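Local coordinates for protein uroporphyrinogen III synthase (Thermus thermophilus, PDB 1WCW) that probably acts as a uroporphyrinogen-III synthase, the lyase of porphyrin biosynthesis that closes a linear tetrapyrrole into uroporphyrinogen III, at residues A65-G70 and M161-L166. Sequence-based numbering, arbitrary orientation.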
loop_
_atom_site.group_PDB
_atom_site.type_symbol
_atom_site.label_atom_id
_atom_site.label_comp_id
_atom_site.label_asym_id
_atom_site.label_seq_id
_atom_site.Cartn_x
_atom_site.Cartn_y
_atom_site.Cartn_z
ATOM N N ALA A 65 -3.555 -7.788 10.719
ATOM C CA ALA A 65 -3.481 -7.879 9.266
ATOM C C ALA A 65 -3.341 -6.492 8.664
ATOM O O ALA A 65 -4.146 -5.620 8.999
ATOM C CB ALA A 65 -4.791 -8.510 8.721
ATOM N N THR A 66 -2.419 -6.348 7.712
ATOM C CA THR A 66 -2.241 -5.083 7.055
ATOM C C THR A 66 -2.776 -5.078 5.662
ATOM O O THR A 66 -3.208 -3.992 5.206
ATOM C CB THR A 66 -0.761 -4.654 7.031
ATOM O OG1 THR A 66 0.046 -5.662 6.376
ATOM C CG2 THR A 66 -0.225 -4.422 8.445
ATOM N N THR A 67 -2.825 -6.205 4.953
ATOM C CA THR A 67 -3.339 -6.219 3.607
ATOM C C THR A 67 -4.220 -7.434 3.334
ATOM O O THR A 67 -4.095 -8.516 3.987
ATOM C CB THR A 67 -2.224 -6.186 2.561
ATOM O OG1 THR A 67 -1.444 -7.401 2.628
ATOM C CG2 THR A 67 -1.282 -5.010 2.791
ATOM N N GLY A 68 -5.144 -7.288 2.368
ATOM C CA GLY A 68 -6.019 -8.397 2.008
ATOM C C GLY A 68 -5.217 -9.487 1.361
ATOM O O GLY A 68 -5.450 -10.673 1.658
ATOM N N VAL A 69 -4.320 -9.108 0.460
ATOM C CA VAL A 69 -3.437 -10.055 -0.210
ATOM C C VAL A 69 -2.658 -10.857 0.833
ATOM O O VAL A 69 -2.509 -12.078 0.716
ATOM C CB VAL A 69 -2.432 -9.338 -1.156
ATOM C CG1 VAL A 69 -1.421 -10.332 -1.724
ATOM C CG2 VAL A 69 -3.222 -8.701 -2.287
ATOM N N GLY A 70 -2.165 -10.185 1.855
ATOM C CA GLY A 70 -1.396 -10.867 2.878
ATOM C C GLY A 70 -2.192 -11.869 3.680
ATOM O O GLY A 70 -1.667 -12.963 3.999
ATOM N N MET A 161 5.702 -12.511 6.753
ATOM C CA MET A 161 5.805 -11.766 5.495
ATOM C C MET A 161 5.611 -12.732 4.348
ATOM O O MET A 161 6.632 -13.294 3.804
ATOM C CB MET A 161 7.156 -11.076 5.482
ATOM C CG MET A 161 7.297 -10.146 4.307
ATOM S SD MET A 161 8.987 -9.411 4.194
ATOM C CE MET A 161 8.959 -8.446 5.648
ATOM N N PRO A 162 4.407 -12.821 3.841
ATOM C CA PRO A 162 4.157 -13.803 2.755
ATOM C C PRO A 162 4.538 -13.310 1.361
ATOM O O PRO A 162 4.614 -14.087 0.369
ATOM C CB PRO A 162 2.658 -14.084 2.883
ATOM C CG PRO A 162 2.086 -12.823 3.545
ATOM C CD PRO A 162 3.157 -12.290 4.457
ATOM N N TYR A 163 4.737 -12.011 1.261
ATOM C CA TYR A 163 5.153 -11.425 -0.017
ATOM C C TYR A 163 5.831 -10.118 0.289
ATOM O O TYR A 163 5.747 -9.581 1.414
ATOM C CB TYR A 163 3.981 -11.232 -0.971
ATOM C CG TYR A 163 2.997 -10.135 -0.585
ATOM C CD1 TYR A 163 2.020 -10.349 0.365
ATOM C CD2 TYR A 163 3.085 -8.885 -1.127
ATOM C CE1 TYR A 163 1.129 -9.348 0.781
ATOM C CE2 TYR A 163 2.217 -7.865 -0.741
ATOM C CZ TYR A 163 1.239 -8.103 0.201
ATOM O OH TYR A 163 0.364 -7.109 0.594
ATOM N N ARG A 164 6.514 -9.575 -0.708
ATOM C CA ARG A 164 7.237 -8.337 -0.518
ATOM C C ARG A 164 7.036 -7.375 -1.658
ATOM O O ARG A 164 7.181 -7.731 -2.817
ATOM C CB ARG A 164 8.750 -8.564 -0.463
ATOM C CG ARG A 164 9.337 -9.356 0.674
ATOM C CD ARG A 164 10.842 -9.527 0.381
ATOM N NE ARG A 164 11.658 -9.219 1.538
ATOM C CZ ARG A 164 12.967 -9.390 1.559
ATOM N NH1 ARG A 164 13.657 -9.091 2.652
ATOM N NH2 ARG A 164 13.574 -9.856 0.468
ATOM N N HIS A 165 6.736 -6.138 -1.335
ATOM C CA HIS A 165 6.759 -5.050 -2.329
ATOM C C HIS A 165 8.145 -4.491 -2.135
ATOM O O HIS A 165 8.591 -4.248 -0.993
ATOM C CB HIS A 165 5.736 -3.936 -1.995
ATOM C CG HIS A 165 4.376 -4.301 -2.360
ATOM N ND1 HIS A 165 3.270 -4.126 -1.561
ATOM C CD2 HIS A 165 3.919 -4.883 -3.492
ATOM C CE1 HIS A 165 2.198 -4.580 -2.177
ATOM N NE2 HIS A 165 2.565 -5.049 -3.354
ATOM N N LEU A 166 8.855 -4.300 -3.234
ATOM C CA LEU A 166 10.172 -3.698 -3.202
ATOM C C LEU A 166 10.219 -2.593 -4.182
ATOM O O LEU A 166 9.442 -2.557 -5.119
ATOM C CB LEU A 166 11.180 -4.680 -3.739
ATOM C CG LEU A 166 11.263 -6.025 -3.015
ATOM C CD1 LEU A 166 12.015 -7.066 -3.851
ATOM C CD2 LEU A 166 11.931 -5.779 -1.720
#
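Thr-67 and Tyr-163 meet hydroxyl to hydroxyl: OG1 of Thr-67 lies 2.7 Å from OH of Tyr-163, at the edge of the ring and in its plane, a short hydrogen bond in which either group may be the donor. Thr-67 is the N-cap of helix 68-80, and the same OG1 accepts from Gly-70 N at 3.0 Å with an N-H...O angle of 142°. Chi1 of 66° places it between the backbone N and carbonyl carbon of Thr-67, where it can meet the N-H of Gly-70. OE1 of Gln-137 also bonds to it, giving this oxygen three partners.

The remaining contacts are van der Waals. With chi1 at 174°, CG1 of Val-69 points opposite the backbone N, and this methyl lies over one face of the Tyr-163 ring as an apolar CH-pi contact, 4.0 Å from the centroid. Ring atom CE1 also comes 3.6 Å from Gly-70 CA, and CG of Pro-162 rests 3.8 Å from Gly-70 O. A leucine in place of Tyr-163 would probably leave the capping hydroxyl without its phenolic partner and strip Val-69 of the aromatic face it covers.

Tyr-163 thus ties strand 155-167 to the start of helix 68-80, just after strand 62-65 of the same mixed sheet, while Lys-43 of strand 39-43 and the loop residue Tyr-139 pack around the phenol.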